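PDB 1JI0: ABC transporter from Thermotoga maritima, which binds ATP and, as a member of the ABC transporter superfamily, probably hydrolyses it to drive branched-chain amino acid transport across the membrane. Local coordinates for residues Q68-K73 / N79-A84; E165-L170 / E177-I182; I217-K222 / N229-K234. All coordinates share one frame; numbering follows the deposited sequence.

From the N terminus, contact 1 (68-73 / 79-84) comes first: the short helix 75-80 makes the turn, and the loop closes where strand 68-69 of the antiparallel sheet faces the start of strand 83-86, an outermost strand of the mixed core sheet. Contact 2 (165-170 / 177-182) folds the loop leaving strand 160-164 back on helix 172-187, beside ATP. Contact 3 (217-222 / 229-234) closes last, setting helix 230-236 against strand 216-222, the other outermost strand of the core sheet. The three follow in series, without nesting or crossing and without touching. Contacts 1 and 2 lie on opposite sides of the chain's centre, their centres about 25 Å apart.

Contact 1 of 3, residues Q68-K73 / N79-A84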
# COMPACT_ATOMS: atom_id res chain seq x y z
N GLN A 68 -2.32 15.27 -11.98
CA GLN A 68 -3.21 14.86 -13.06
C GLN A 68 -4.44 14.09 -12.60
O GLN A 68 -4.34 13.14 -11.82
CB GLN A 68 -2.43 14.01 -14.07
CG GLN A 68 -3.28 13.56 -15.25
CD GLN A 68 -2.49 12.78 -16.28
OE1 GLN A 68 -3.02 12.39 -17.32
NE2 GLN A 68 -1.22 12.55 -16.00
N ASP A 69 -5.61 14.51 -13.09
CA ASP A 69 -6.87 13.86 -12.75
C ASP A 69 -6.88 12.50 -13.45
O ASP A 69 -6.89 12.44 -14.67
CB ASP A 69 -8.05 14.70 -13.25
CG ASP A 69 -9.39 14.15 -12.80
OD1 ASP A 69 -9.55 12.91 -12.73
OD2 ASP A 69 -10.30 14.96 -12.52
N ILE A 70 -6.87 11.43 -12.67
CA ILE A 70 -6.88 10.08 -13.22
C ILE A 70 -8.15 9.37 -12.80
O ILE A 70 -8.24 8.14 -12.85
CB ILE A 70 -5.67 9.23 -12.73
CG1 ILE A 70 -5.64 9.22 -11.20
CG2 ILE A 70 -4.38 9.78 -13.30
CD1 ILE A 70 -4.71 8.18 -10.63
N THR A 71 -9.13 10.15 -12.35
CA THR A 71 -10.40 9.62 -11.90
C THR A 71 -11.05 8.74 -12.96
O THR A 71 -11.33 9.19 -14.07
CB THR A 71 -11.38 10.75 -11.56
OG1 THR A 71 -10.73 11.69 -10.70
CG2 THR A 71 -12.61 10.20 -10.86
N ASN A 72 -11.28 7.48 -12.60
CA ASN A 72 -11.92 6.50 -13.48
C ASN A 72 -11.14 6.10 -14.72
O ASN A 72 -11.72 5.57 -15.68
CB ASN A 72 -13.32 6.99 -13.86
CG ASN A 72 -14.27 6.97 -12.68
OD1 ASN A 72 -14.33 5.98 -11.95
ND2 ASN A 72 -15.00 8.05 -12.49
N LYS A 73 -9.83 6.32 -14.73
CA LYS A 73 -9.03 5.91 -15.87
C LYS A 73 -8.89 4.40 -15.81
O LYS A 73 -9.13 3.80 -14.76
CB LYS A 73 -7.64 6.55 -15.84
CG LYS A 73 -7.60 8.00 -16.30
CD LYS A 73 -6.16 8.47 -16.48
CE LYS A 73 -6.10 9.89 -17.03
NZ LYS A 73 -6.80 10.02 -18.34
N ASN A 79 -1.75 1.78 -13.69
CA ASN A 79 -0.62 0.97 -13.28
C ASN A 79 0.63 1.42 -14.03
O ASN A 79 1.70 1.57 -13.45
CB ASN A 79 -0.87 -0.51 -13.58
CG ASN A 79 0.32 -1.37 -13.24
OD1 ASN A 79 0.66 -1.57 -12.07
ND2 ASN A 79 0.99 -1.88 -14.28
N ARG A 80 0.47 1.62 -15.34
CA ARG A 80 1.58 2.05 -16.16
C ARG A 80 2.09 3.43 -15.76
O ARG A 80 3.26 3.75 -15.95
N MSE A 81 1.21 4.24 -15.20
CA MSE A 81 1.59 5.58 -14.78
C MSE A 81 2.52 5.57 -13.58
O MSE A 81 3.18 6.57 -13.29
CB MSE A 81 0.35 6.40 -14.46
CG MSE A 81 -0.47 6.72 -15.69
SE MSE A 81 -1.97 7.82 -15.29
CE MSE A 81 -1.13 9.55 -15.57
N GLY A 82 2.58 4.46 -12.87
CA GLY A 82 3.48 4.39 -11.73
C GLY A 82 2.85 4.06 -10.40
O GLY A 82 3.54 4.08 -9.37
N ILE A 83 1.56 3.75 -10.38
CA ILE A 83 0.89 3.39 -9.14
C ILE A 83 0.86 1.87 -8.99
O ILE A 83 0.15 1.18 -9.72
CB ILE A 83 -0.56 3.92 -9.09
CG1 ILE A 83 -0.55 5.45 -9.01
CG2 ILE A 83 -1.29 3.34 -7.87
CD1 ILE A 83 -1.92 6.05 -8.83
N ALA A 84 1.64 1.36 -8.04
CA ALA A 84 1.71 -0.07 -7.76
C ALA A 84 0.83 -0.44 -6.57
O ALA A 84 0.81 0.27 -5.56
CB ALA A 84 3.14 -0.48 -7.48
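Met-81, a selenomethionine in this crystal, reaches across to Gln-68 and Ile-70 from the Schellman motif that ends helix 75-80. It thereby joins the antiparallel sheet of the ABC ATPase domain to the margin of its core sheet. From CB the chain leaves with CG anti to the carbonyl carbon (chi1 -69°) and runs straight on through CG, a stem that carries the heavy atom over to the other segment. SE then rests on Ile-70 CG2 at 3.7 Å, the two side chains sliding past each other in opposite directions, and the aliphatic part of Lys-73 comes up to SE with its CD at 4.4 Å. A bend at chi3 (91°) turns the tip, CE, over the face of the Gln-68 amide, almost above NE2. The modelled gap of 3.0 Å between CE and Gln-68 NE2 is too short for such a pair, so its exact value is doubtful. A long, unbranched, flexible side chain suits a place where the CA atoms of Ile-70 and Met-81 are 9.7 Å apart.

Gly-82 follows with a positive phi (123°), where a CB would press on the carbonyl O of Met-81. On the facing side, a type II turn from Ile-70 to Lys-73 closes with Lys-73 N bonded to Ile-70 O at 3.1 Å. Just before it, Asp-69 OD1 takes up both Thr-71 N and Thr-71 OG1, the first forming an Asx turn. Alongside Met-81 the two buried isoleucines reach toward each other tip to tip, Ile-70 CD1 standing 3.9 Å from Ile-83 CD1.

Contact 2 of 3, residues E165-L170 / E177-I182; sequences EPSLGL and EVFEVI. With ATP (adenosine-5'-triphosphate), chain B.
The loop that follows the Walker B strand 160-164, including the D-loop of ABC ATPases, here folds back on helix 172-187, with Val-178 at the centre of the contact. The valine's two methyls work as a fork: CG1, anti to the backbone N (chi1 165°), lies on Pro-166 CB at 3.8 Å, while CG2 presses on Leu-170 CD1 at 3.5 Å, tighter than usual for two carbons. A short beta-branched residue suits this helix face, because its two methyls diverge and can meet the proline and the leucine at once. Ile-182, one turn on, brings its CD1 to the same Pro-166 CB, at 4.3 Å.

Ser-167 OG lies obliquely to the Phe-179 ring, 4.0 Å from CZ, but its polar bond is to Glu-196 OE2, which satisfies a buried hydroxyl. Two overlapping turns, type I from Glu-165 and type II from Ser-167, shape the loop; Gly-169 takes the positive phi of the second.

Glu-165 points away from the helix, and its OE2 lies 3.2 Å from both O1G and O2G of ATP, with the like-charged Glu-88 also near. Shortened to an alanine, the residue would lose its carboxylate, and those phosphate oxygens would probably be left without their acidic neighbour, a gap opening there. A glutamate directly after the Walker B aspartate, leading into the D-loop, is the arrangement known from ABC ATPases.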
# COMPACT_ATOMS: atom_id res chain seq x y z
N GLU A 165 -3.40 -4.09 3.84
CA GLU A 165 -3.18 -4.97 4.98
C GLU A 165 -2.01 -5.92 4.79
O GLU A 165 -2.18 -7.13 4.80
CB GLU A 165 -4.45 -5.76 5.27
CG GLU A 165 -5.67 -4.87 5.31
CD GLU A 165 -6.60 -5.23 6.42
OE1 GLU A 165 -6.11 -5.47 7.54
OE2 GLU A 165 -7.83 -5.27 6.19
N PRO A 166 -0.80 -5.37 4.64
CA PRO A 166 0.45 -6.12 4.45
C PRO A 166 0.76 -7.09 5.59
O PRO A 166 1.47 -8.08 5.39
CB PRO A 166 1.51 -5.02 4.37
CG PRO A 166 0.75 -3.79 3.98
CD PRO A 166 -0.53 -3.92 4.74
N SER A 167 0.24 -6.82 6.79
CA SER A 167 0.52 -7.68 7.93
C SER A 167 -0.61 -8.61 8.35
O SER A 167 -0.49 -9.32 9.35
CB SER A 167 0.91 -6.83 9.14
OG SER A 167 -0.23 -6.15 9.63
N LEU A 168 -1.70 -8.61 7.59
CA LEU A 168 -2.85 -9.44 7.91
C LEU A 168 -2.50 -10.91 8.10
O LEU A 168 -1.86 -11.51 7.24
CB LEU A 168 -3.93 -9.33 6.82
CG LEU A 168 -5.24 -10.08 7.07
CD1 LEU A 168 -5.86 -9.63 8.38
CD2 LEU A 168 -6.20 -9.82 5.91
N GLY A 169 -2.93 -11.48 9.23
CA GLY A 169 -2.70 -12.88 9.53
C GLY A 169 -1.28 -13.36 9.77
O GLY A 169 -1.04 -14.56 9.87
N LEU A 170 -0.32 -12.44 9.86
CA LEU A 170 1.05 -12.86 10.07
C LEU A 170 1.42 -12.99 11.55
O LEU A 170 0.76 -12.41 12.42
CB LEU A 170 2.02 -11.90 9.39
CG LEU A 170 1.96 -11.83 7.86
CD1 LEU A 170 3.05 -10.88 7.36
CD2 LEU A 170 2.16 -13.22 7.27
N GLU A 177 8.45 -7.42 11.19
CA GLU A 177 9.38 -7.31 10.07
C GLU A 177 8.74 -6.62 8.86
O GLU A 177 9.39 -5.88 8.14
CB GLU A 177 9.92 -8.70 9.72
CG GLU A 177 10.68 -9.33 10.89
CD GLU A 177 11.29 -10.69 10.58
OE1 GLU A 177 10.60 -11.53 9.97
OE2 GLU A 177 12.46 -10.92 10.96
N VAL A 178 7.45 -6.86 8.66
CA VAL A 178 6.72 -6.21 7.57
C VAL A 178 6.82 -4.69 7.72
O VAL A 178 7.19 -3.98 6.78
CB VAL A 178 5.22 -6.61 7.60
CG1 VAL A 178 4.40 -5.67 6.72
CG2 VAL A 178 5.06 -8.04 7.13
N PHE A 179 6.49 -4.19 8.91
CA PHE A 179 6.53 -2.76 9.16
C PHE A 179 7.91 -2.16 9.11
O PHE A 179 8.09 -1.01 8.73
CB PHE A 179 5.85 -2.44 10.50
CG PHE A 179 4.35 -2.50 10.43
CD1 PHE A 179 3.65 -1.73 9.50
CD2 PHE A 179 3.64 -3.35 11.27
CE1 PHE A 179 2.27 -1.80 9.41
CE2 PHE A 179 2.25 -3.43 11.19
CZ PHE A 179 1.56 -2.65 10.25
N GLU A 180 8.91 -2.94 9.50
CA GLU A 180 10.29 -2.45 9.46
C GLU A 180 10.73 -2.32 7.99
O GLU A 180 11.40 -1.36 7.62
CB GLU A 180 11.19 -3.42 10.23
CG GLU A 180 12.64 -3.38 9.83
CD GLU A 180 13.49 -4.30 10.71
OE1 GLU A 180 13.07 -5.45 10.97
OE2 GLU A 180 14.59 -3.86 11.12
N VAL A 181 10.33 -3.27 7.16
CA VAL A 181 10.69 -3.22 5.74
C VAL A 181 9.99 -2.03 5.06
O VAL A 181 10.56 -1.36 4.21
CB VAL A 181 10.34 -4.56 5.03
CG1 VAL A 181 9.23 -4.38 4.01
CG2 VAL A 181 11.59 -5.11 4.35
N ILE A 182 8.75 -1.77 5.46
CA ILE A 182 7.99 -0.65 4.92
C ILE A 182 8.77 0.64 5.21
O ILE A 182 8.84 1.55 4.39
CB ILE A 182 6.57 -0.62 5.53
CG1 ILE A 182 5.73 -1.73 4.91
CG2 ILE A 182 5.92 0.75 5.33
CD1 ILE A 182 4.37 -1.97 5.55
PG ATP B . -10.47 -5.18 3.58
O1G ATP B . -10.26 -6.37 4.43
O2G ATP B . -9.34 -4.22 3.58
O3G ATP B . -11.08 -5.51 2.25
PB ATP B . -12.15 -2.83 4.13
O1B ATP B . -12.56 -2.24 5.45
O2B ATP B . -11.19 -2.12 3.32
O3B ATP B . -11.59 -4.34 4.39
PA ATP B . -14.10 -2.85 1.94
O1A ATP B . -13.37 -3.61 0.91
O2A ATP B . -14.33 -1.40 1.69
O3A ATP B . -13.47 -3.13 3.38
O5' ATP B . -15.48 -3.56 2.16
C5' ATP B . -16.41 -3.08 3.14
C4' ATP B . -17.58 -2.41 2.51
O4' ATP B . -18.31 -3.43 1.78
C3' ATP B . -18.55 -1.88 3.53
O3' ATP B . -18.92 -0.53 3.19
C2' ATP B . -19.70 -2.84 3.46
O2' ATP B . -20.97 -2.27 3.78
C1' ATP B . -19.71 -3.20 1.96
N9 ATP B . -20.48 -4.44 1.56
C8 ATP B . -20.13 -5.38 0.61
N7 ATP B . -20.99 -6.35 0.45
C5 ATP B . -21.98 -6.05 1.37
C6 ATP B . -23.21 -6.69 1.72
N6 ATP B . -23.58 -7.81 1.11
N1 ATP B . -23.99 -6.14 2.68
C2 ATP B . -23.60 -5.01 3.28
N3 ATP B . -22.48 -4.30 3.05
C4 ATP B . -21.69 -4.88 2.06

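Contact 3 of 3, residues I217-K222 / N229-K234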
# COMPACT_ATOMS: atom_id res chain seq x y z
N ILE A 217 -14.03 9.88 6.86
CA ILE A 217 -12.85 10.13 7.68
C ILE A 217 -13.32 10.89 8.92
O ILE A 217 -13.87 11.98 8.79
CB ILE A 217 -11.80 10.99 6.93
CG1 ILE A 217 -11.42 10.32 5.61
CG2 ILE A 217 -10.55 11.17 7.79
CD1 ILE A 217 -10.90 8.92 5.75
N VAL A 218 -13.14 10.32 10.10
CA VAL A 218 -13.58 10.99 11.32
C VAL A 218 -12.44 11.72 12.01
O VAL A 218 -12.67 12.56 12.88
CB VAL A 218 -14.21 9.98 12.31
CG1 VAL A 218 -15.43 9.33 11.67
CG2 VAL A 218 -13.20 8.91 12.69
N LEU A 219 -11.21 11.41 11.61
CA LEU A 219 -10.04 12.03 12.22
C LEU A 219 -8.83 11.81 11.33
O LEU A 219 -8.71 10.77 10.67
CB LEU A 219 -9.79 11.40 13.59
CG LEU A 219 -8.66 11.95 14.47
CD1 LEU A 219 -8.94 13.39 14.82
CD2 LEU A 219 -8.57 11.12 15.74
N GLU A 220 -7.93 12.78 11.29
CA GLU A 220 -6.71 12.65 10.51
C GLU A 220 -5.65 13.49 11.21
O GLU A 220 -5.97 14.34 12.05
CB GLU A 220 -6.92 13.15 9.07
CG GLU A 220 -7.21 14.63 8.97
CD GLU A 220 -7.24 15.13 7.53
OE1 GLU A 220 -8.29 15.01 6.87
OE2 GLU A 220 -6.19 15.63 7.07
N GLY A 221 -4.39 13.23 10.89
CA GLY A 221 -3.32 14.00 11.50
C GLY A 221 -2.01 13.26 11.58
O GLY A 221 -1.93 12.08 11.24
N LYS A 222 -0.97 13.96 12.02
CA LYS A 222 0.35 13.38 12.20
C LYS A 222 0.19 12.07 12.97
O LYS A 222 -0.55 12.01 13.95
CB LYS A 222 1.23 14.36 12.99
CG LYS A 222 2.63 13.87 13.30
CD LYS A 222 3.44 14.98 13.97
CE LYS A 222 4.85 14.51 14.29
NZ LYS A 222 5.63 15.59 14.95
N ASN A 229 -4.16 10.32 20.76
CA ASN A 229 -5.55 10.74 20.79
C ASN A 229 -6.35 9.70 21.56
O ASN A 229 -6.28 8.51 21.26
CB ASN A 229 -6.11 10.89 19.38
CG ASN A 229 -7.57 11.28 19.37
OD1 ASN A 229 -8.45 10.43 19.35
ND2 ASN A 229 -7.83 12.58 19.40
N GLU A 230 -7.10 10.15 22.56
CA GLU A 230 -7.88 9.26 23.41
C GLU A 230 -8.88 8.40 22.66
O GLU A 230 -9.08 7.23 23.01
CB GLU A 230 -8.59 10.07 24.50
CG GLU A 230 -9.07 9.23 25.68
CD GLU A 230 -7.93 8.48 26.37
OE1 GLU A 230 -6.91 9.12 26.71
OE2 GLU A 230 -8.06 7.25 26.58
N MSE A 231 -9.50 8.96 21.62
CA MSE A 231 -10.48 8.21 20.83
C MSE A 231 -9.82 7.08 20.06
O MSE A 231 -10.34 5.97 20.00
CB MSE A 231 -11.20 9.15 19.84
CG MSE A 231 -12.27 8.47 18.97
SE MSE A 231 -11.62 7.50 17.38
CE MSE A 231 -11.75 8.93 16.08
N VAL A 232 -8.67 7.37 19.46
CA VAL A 232 -7.94 6.34 18.72
C VAL A 232 -7.51 5.23 19.68
O VAL A 232 -7.77 4.05 19.44
CB VAL A 232 -6.69 6.92 18.02
CG1 VAL A 232 -5.90 5.80 17.35
CG2 VAL A 232 -7.11 7.97 16.97
N ARG A 233 -6.87 5.62 20.78
CA ARG A 233 -6.39 4.66 21.77
C ARG A 233 -7.48 3.71 22.27
O ARG A 233 -7.29 2.50 22.28
CB ARG A 233 -5.76 5.42 22.95
CG ARG A 233 -4.55 6.23 22.52
CD ARG A 233 -4.05 7.14 23.61
NE ARG A 233 -3.41 6.42 24.70
CZ ARG A 233 -2.11 6.14 24.76
NH1 ARG A 233 -1.30 6.52 23.78
NH2 ARG A 233 -1.63 5.49 25.80
N LYS A 234 -8.62 4.26 22.65
CA LYS A 234 -9.72 3.44 23.16
C LYS A 234 -10.43 2.64 22.07
O LYS A 234 -10.74 1.46 22.26
CB LYS A 234 -10.72 4.32 23.91
CG LYS A 234 -10.19 4.88 25.22
CD LYS A 234 -11.07 6.01 25.78
CE LYS A 234 -12.53 5.60 25.89
NZ LYS A 234 -12.72 4.38 26.73
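The side-chain amide of Asn-229 has Leu-219 on one face: methyl CD2 stands over the flat group, 3.7 Å from Asn-229 OD1 and nearly as close to CG. On the opposite face the backbone N of Met-231 approaches OD1 from well above the plane, a weak bond with an N-H...O angle of 121°. The edge takes the better bond, Val-232 N meeting a lone pair of Asn-229 OD1 in the carbonyl plane at 3.1 Å. One oxygen thus collects two amides of the first helical turn, while the leucine methyl covers it from the strand side.

This is an N-cap, and asparagine suits it because its short amide can bend back to N-H groups that have no helical carbonyl to bond. The capped helix, 230-236, lies across strand 216-222, the outermost antiparallel strand of the nucleotide-binding domain's core sheet; the axes of segments 230-234 and 217-222 make an angle of 109°. That strand pairs through its backbone with strand 208-213.

Leu-219 CD2 also rests on Val-232 CG2 at 3.7 Å, so a single branch meets both the cap and the helix. Met-231, a selenomethionine, kinks at chi2 (-82°) and again at chi3, which brings CE back to the strand. There CE lies 3.7 Å from Val-218 CG2, the two side chains crossing at about a right angle, and 3.9 Å from Leu-219 CD2.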